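PDB 7KFL: myosin-17 from Arabidopsis thaliana, which is a plant class XI myosin, probably an actin-based motor that carries cargo bound through its globular tail, the cargo-binding domain. Local coordinates for residues 133-136 with 137-141; 316-319 with 320-323; 385-388 with 389-392. All blocks are in the same frame, centred on the assembly; numbering follows the deposited sequence.

Contact 1: 133-136 with 137-141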
# COMPACT_ATOMS: atom_id res chain seq x y z
N ASN A 133 -24.48 -9.96 -26.81
CA ASN A 133 -23.86 -10.19 -28.14
C ASN A 133 -24.23 -9.06 -29.11
O ASN A 133 -23.79 -9.12 -30.27
CB ASN A 133 -24.27 -11.55 -28.73
CG ASN A 133 -24.23 -12.68 -27.73
OD1 ASN A 133 -23.64 -12.55 -26.66
ND2 ASN A 133 -24.84 -13.80 -28.07
N ARG A 134 -25.01 -8.07 -28.66
CA ARG A 134 -25.50 -6.94 -29.49
C ARG A 134 -24.42 -5.85 -29.60
O ARG A 134 -24.45 -5.09 -30.59
CB ARG A 134 -26.84 -6.41 -28.95
CG ARG A 134 -26.74 -5.39 -27.82
CD ARG A 134 -27.08 -3.97 -28.24
NE ARG A 134 -27.63 -3.17 -27.14
CZ ARG A 134 -27.96 -1.88 -27.21
NH1 ARG A 134 -27.78 -1.20 -28.33
NH2 ARG A 134 -28.46 -1.27 -26.15
N GLN A 135 -23.49 -5.79 -28.63
CA GLN A 135 -22.37 -4.81 -28.62
C GLN A 135 -21.17 -5.38 -27.85
O GLN A 135 -21.31 -6.47 -27.26
CB GLN A 135 -22.84 -3.48 -28.02
CG GLN A 135 -23.22 -3.55 -26.54
CD GLN A 135 -23.85 -2.27 -26.03
OE1 GLN A 135 -24.86 -2.30 -25.34
NE2 GLN A 135 -23.25 -1.14 -26.37
N GLY A 136 -20.05 -4.66 -27.88
CA GLY A 136 -18.81 -4.99 -27.14
C GLY A 136 -19.04 -4.91 -25.64
O GLY A 136 -19.71 -3.96 -25.20
N LEU A 137 -18.48 -5.86 -24.89
CA LEU A 137 -18.73 -6.07 -23.44
C LEU A 137 -18.34 -4.82 -22.64
O LEU A 137 -19.11 -4.46 -21.73
CB LEU A 137 -17.95 -7.30 -22.96
CG LEU A 137 -18.62 -8.66 -23.17
CD1 LEU A 137 -19.38 -8.71 -24.49
CD2 LEU A 137 -17.60 -9.78 -23.11
N THR A 138 -17.22 -4.19 -22.98
CA THR A 138 -16.64 -3.04 -22.23
C THR A 138 -17.15 -1.71 -22.80
O THR A 138 -16.91 -0.67 -22.14
CB THR A 138 -15.11 -3.13 -22.22
OG1 THR A 138 -14.65 -3.18 -23.57
CG2 THR A 138 -14.61 -4.34 -21.45
N LYS A 139 -17.81 -1.73 -23.96
CA LYS A 139 -18.54 -0.56 -24.52
C LYS A 139 -19.93 -0.51 -23.89
O LYS A 139 -20.75 -1.38 -24.22
CB LYS A 139 -18.64 -0.65 -26.05
CG LYS A 139 -19.53 0.40 -26.71
CD LYS A 139 -19.25 1.82 -26.27
CE LYS A 139 -20.07 2.86 -27.01
NZ LYS A 139 -20.14 4.14 -26.27
N LEU A 140 -20.19 0.49 -23.03
CA LEU A 140 -21.45 0.59 -22.24
C LEU A 140 -22.19 1.89 -22.58
O LEU A 140 -21.52 2.94 -22.70
CB LEU A 140 -21.14 0.48 -20.74
CG LEU A 140 -19.71 0.79 -20.29
CD1 LEU A 140 -19.49 2.28 -20.13
CD2 LEU A 140 -19.39 0.07 -18.99
N ASP A 141 -23.51 1.79 -22.75
CA ASP A 141 -24.43 2.94 -22.99
C ASP A 141 -24.17 4.00 -21.92
O ASP A 141 -24.11 3.62 -20.73
CB ASP A 141 -25.90 2.48 -22.98
CG ASP A 141 -26.90 3.58 -23.28
OD1 ASP A 141 -26.62 4.40 -24.19
OD2 ASP A 141 -27.96 3.61 -22.62
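Gln-135 lays its side chain across that of Lys-139 at about a right angle, and its amide NE2 comes within 4.0 Å of Lys-139 CG. NE2 also lies 3.3 Å from Lys-139 O, but the angle is too poor for a hydrogen bond, so the amide rests against this carbonyl without being bonded to it. CG of Gln-135 is flanked by both its own N and its own C (chi1 66°), and the extended chain beyond it carries the amide over to the lysine. On its other side the amide meets Arg-134, with Gln-135 OE1 over one face of the guanidinium, near its margin. The backbone makes a type I beta-turn here, with Leu-137 and Thr-138 at its corners, closed by a weak hydrogen bond from Lys-139 N to Gly-136 O (3.2 Å, 130° at the hydrogen). Gly-136 O also comes to 2.9 Å from Lys-139 O, a close pairing of two acceptors that should be unfavourable by itself. Lys-38 NZ of helix 31-43 donates to Lys-139 O and to Leu-137 O, which would offset some of that cost and ties the loop between strands 92-93 and 146-147 to this helix. Lys-139 CB packs 3.6 Å from Gly-136 O, while the bend at chi2 leads the ammonium end away. Leu-137 turns CD1 back to 4.1 Å from Gln-135 O, and its side chain also touches Val-31 on helix 31-43.

Contact 2: 316-319 with 320-323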
# COMPACT_ATOMS: atom_id res chain seq x y z
N LYS A 316 32.05 18.78 15.25
CA LYS A 316 32.13 20.19 14.78
C LYS A 316 30.73 20.76 14.50
O LYS A 316 30.62 21.99 14.39
CB LYS A 316 33.00 20.28 13.52
CG LYS A 316 34.48 19.98 13.72
CD LYS A 316 35.34 20.34 12.53
CE LYS A 316 36.82 20.23 12.82
NZ LYS A 316 37.63 20.55 11.62
N LYS A 317 29.71 19.90 14.39
CA LYS A 317 28.33 20.29 14.00
C LYS A 317 27.63 20.93 15.21
O LYS A 317 27.84 20.45 16.34
CB LYS A 317 27.52 19.08 13.52
CG LYS A 317 28.19 18.21 12.46
CD LYS A 317 28.02 18.73 11.04
CE LYS A 317 29.12 18.26 10.11
NZ LYS A 317 28.99 18.87 8.77
N THR A 318 26.83 21.98 14.96
CA THR A 318 25.94 22.64 15.95
C THR A 318 24.61 21.88 15.99
O THR A 318 24.31 21.17 15.01
CB THR A 318 25.73 24.12 15.63
OG1 THR A 318 25.00 24.23 14.41
CG2 THR A 318 27.03 24.89 15.50
N LEU A 319 23.84 22.02 17.08
CA LEU A 319 22.51 21.36 17.25
C LEU A 319 21.55 21.87 16.17
O LEU A 319 20.73 21.06 15.69
CB LEU A 319 21.97 21.65 18.65
CG LEU A 319 20.59 21.08 18.96
CD1 LEU A 319 20.61 19.56 18.99
CD2 LEU A 319 20.06 21.63 20.28
N ASP A 320 21.64 23.15 15.81
CA ASP A 320 20.74 23.83 14.85
C ASP A 320 20.98 23.28 13.43
O ASP A 320 19.98 23.09 12.71
CB ASP A 320 20.91 25.35 14.92
CG ASP A 320 20.42 25.95 16.22
OD1 ASP A 320 19.26 25.68 16.59
OD2 ASP A 320 21.20 26.68 16.86
N GLU A 321 22.24 23.03 13.06
CA GLU A 321 22.61 22.39 11.77
C GLU A 321 21.93 21.02 11.66
O GLU A 321 21.26 20.77 10.64
CB GLU A 321 24.13 22.23 11.64
CG GLU A 321 24.85 23.51 11.27
CD GLU A 321 26.37 23.40 11.32
OE1 GLU A 321 26.90 22.33 10.94
OE2 GLU A 321 27.02 24.38 11.74
N ILE A 322 22.09 20.18 12.69
CA ILE A 322 21.59 18.77 12.73
C ILE A 322 20.07 18.77 12.57
O ILE A 322 19.57 17.97 11.75
CB ILE A 322 22.04 18.07 14.04
CG1 ILE A 322 23.57 17.97 14.13
CG2 ILE A 322 21.38 16.71 14.18
CD1 ILE A 322 24.08 17.83 15.55
N THR A 323 19.36 19.63 13.32
CA THR A 323 17.88 19.58 13.48
C THR A 323 17.15 20.26 12.31
O THR A 323 15.93 20.04 12.20
CB THR A 323 17.43 20.23 14.80
OG1 THR A 323 17.96 21.55 14.86
CG2 THR A 323 17.86 19.45 16.02
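An N-cap starts helix 319-326, with Thr-318 as the capping residue. A chi1 of 67° turns its OG1 in over the first turn, where it accepts a weak hydrogen bond from Glu-321 N (3.3 Å, 158° at the hydrogen). The same hydroxyl donates, again weakly, to Glu-321 OE2 at 3.4 Å. The glutamate chain crosses the threonine at about a right angle, and its CG passes 3.2 Å from Thr-318 OG1. The Lys-317 chain likewise crosses that of Glu-321 at about a right angle, its CD 3.8 Å from Glu-321 OE1; the ammonium NZ stays 4.6 Å from that oxygen, beyond a salt bridge, though the opposite charges may still attract. This first turn, part of the DIL domain, packs on two later helices: Leu-319 on helix 354-369, and Ile-322 and Thr-323 on helix 332-341. Lys-317 CB meets Ile-322 CG1 at 4.1 Å, joining the residue before the cap to the first turn. One turn along, Leu-319 O takes two hydrogen bonds from Thr-323, from N at 3.1 Å and from OG1 at 2.9 Å. The two donors reach it from opposite faces of its carbonyl plane.

Contact 3: 385-388 with 389-392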
# COMPACT_ATOMS: atom_id res chain seq x y z
N PRO A 385 -6.38 4.19 2.64
CA PRO A 385 -6.06 5.58 2.31
C PRO A 385 -6.89 6.19 1.17
O PRO A 385 -6.42 7.14 0.57
CB PRO A 385 -4.59 5.44 1.91
CG PRO A 385 -4.56 4.13 1.15
CD PRO A 385 -5.55 3.24 1.88
N PHE A 386 -8.09 5.66 0.91
CA PHE A 386 -8.96 6.08 -0.22
C PHE A 386 -10.44 5.86 0.12
O PHE A 386 -10.76 4.93 0.89
CB PHE A 386 -8.61 5.31 -1.49
CG PHE A 386 -8.77 3.81 -1.38
CD1 PHE A 386 -9.99 3.21 -1.63
CD2 PHE A 386 -7.70 3.01 -1.03
CE1 PHE A 386 -10.14 1.84 -1.53
CE2 PHE A 386 -7.85 1.64 -0.92
CZ PHE A 386 -9.07 1.05 -1.17
N THR A 387 -11.30 6.68 -0.48
CA THR A 387 -12.78 6.52 -0.52
C THR A 387 -13.20 6.23 -1.96
O THR A 387 -12.41 6.53 -2.88
CB THR A 387 -13.48 7.76 0.05
OG1 THR A 387 -13.06 8.90 -0.70
CG2 THR A 387 -13.17 7.98 1.52
N VAL A 388 -14.40 5.67 -2.16
CA VAL A 388 -14.94 5.29 -3.50
C VAL A 388 -15.04 6.54 -4.37
O VAL A 388 -14.88 6.42 -5.60
CB VAL A 388 -16.29 4.55 -3.38
CG1 VAL A 388 -16.94 4.30 -4.73
CG2 VAL A 388 -16.16 3.24 -2.62
N GLU A 389 -15.29 7.71 -3.76
CA GLU A 389 -15.38 9.03 -4.44
C GLU A 389 -14.00 9.42 -4.98
O GLU A 389 -13.95 9.94 -6.11
CB GLU A 389 -15.94 10.08 -3.48
CG GLU A 389 -16.18 11.44 -4.12
CD GLU A 389 -17.23 11.48 -5.22
OE1 GLU A 389 -18.04 10.54 -5.30
OE2 GLU A 389 -17.24 12.47 -5.99
N ASP A 390 -12.93 9.20 -4.21
CA ASP A 390 -11.52 9.47 -4.62
C ASP A 390 -11.17 8.61 -5.83
O ASP A 390 -10.62 9.16 -6.81
CB ASP A 390 -10.52 9.18 -3.50
CG ASP A 390 -10.55 10.17 -2.34
OD1 ASP A 390 -11.05 11.30 -2.55
OD2 ASP A 390 -10.07 9.80 -1.25
N ILE A 391 -11.47 7.31 -5.76
CA ILE A 391 -11.21 6.32 -6.85
C ILE A 391 -11.89 6.82 -8.13
O ILE A 391 -11.21 6.84 -9.18
CB ILE A 391 -11.70 4.91 -6.46
CG1 ILE A 391 -10.88 4.33 -5.30
CG2 ILE A 391 -11.71 3.98 -7.67
CD1 ILE A 391 -11.25 2.92 -4.92
N SER A 392 -13.16 7.22 -8.04
CA SER A 392 -13.99 7.71 -9.17
C SER A 392 -13.49 9.08 -9.66
O SER A 392 -13.52 9.30 -10.88
CB SER A 392 -15.45 7.78 -8.78
OG SER A 392 -15.68 8.81 -7.83
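Glu-389 touches Thr-387 through its CB, 4.2 Å from Thr-387 OG1. Asp-390 follows with its carboxylate turned back over the N-cap residue: CG lies anti to the carbonyl carbon (chi1 -71°), and OD2 accepts a weak hydrogen bond from Thr-387 N at 3.4 Å. Thr-387 is the N-cap of helix 388-393, and this weak bond from its N resembles the half of a capping box that the aspartate side chain would supply. With an alanine here Thr-387 N would probably lose this acceptor, and the first turn its tie back to the cap. Ile-391 donates its backbone N to Thr-387 O at 3.1 Å, in the carbonyl plane. Its CD1 meets Phe-386 CD1 at 3.5 Å, a contact between the residue before the N-cap and the fourth residue after the cap, the positions of a hydrophobic staple. Both side chains reach Leu-163 of helix 150-186, and the Phe-386 ring stands edge-to-face with Tyr-167 of that helix. Ser-392 N binds Val-388 O at 3.1 Å, and its OG donates to Glu-389 O at 2.7 Å, coming in above the plane of the carbonyl; the same side chain packs on Leu-86 and Gln-89 of helix 71-89.

In the fold
Contacts 2 and 3 both begin a short helix after a loop, each with a threonine as N-cap, but they differ in setting. Contact 2 is a surface contact, its centre about 35 Å from the centre of the chain, where the cap is joined by a glutamate and a nearby lysine. Contact 3, partly buried and with its centre about 14 Å from that of the chain, adds a hydrophobic staple between an aromatic ring and an isoleucine; the ring reaches helices 150-186 and 236-260, while the helix rests on 150-186 and 71-89. Contact 1 is a surface turn without regular structure: its carbonyls take a lysine ammonium of helix 31-43, and its side chains lie on that helix. None of the three touches another.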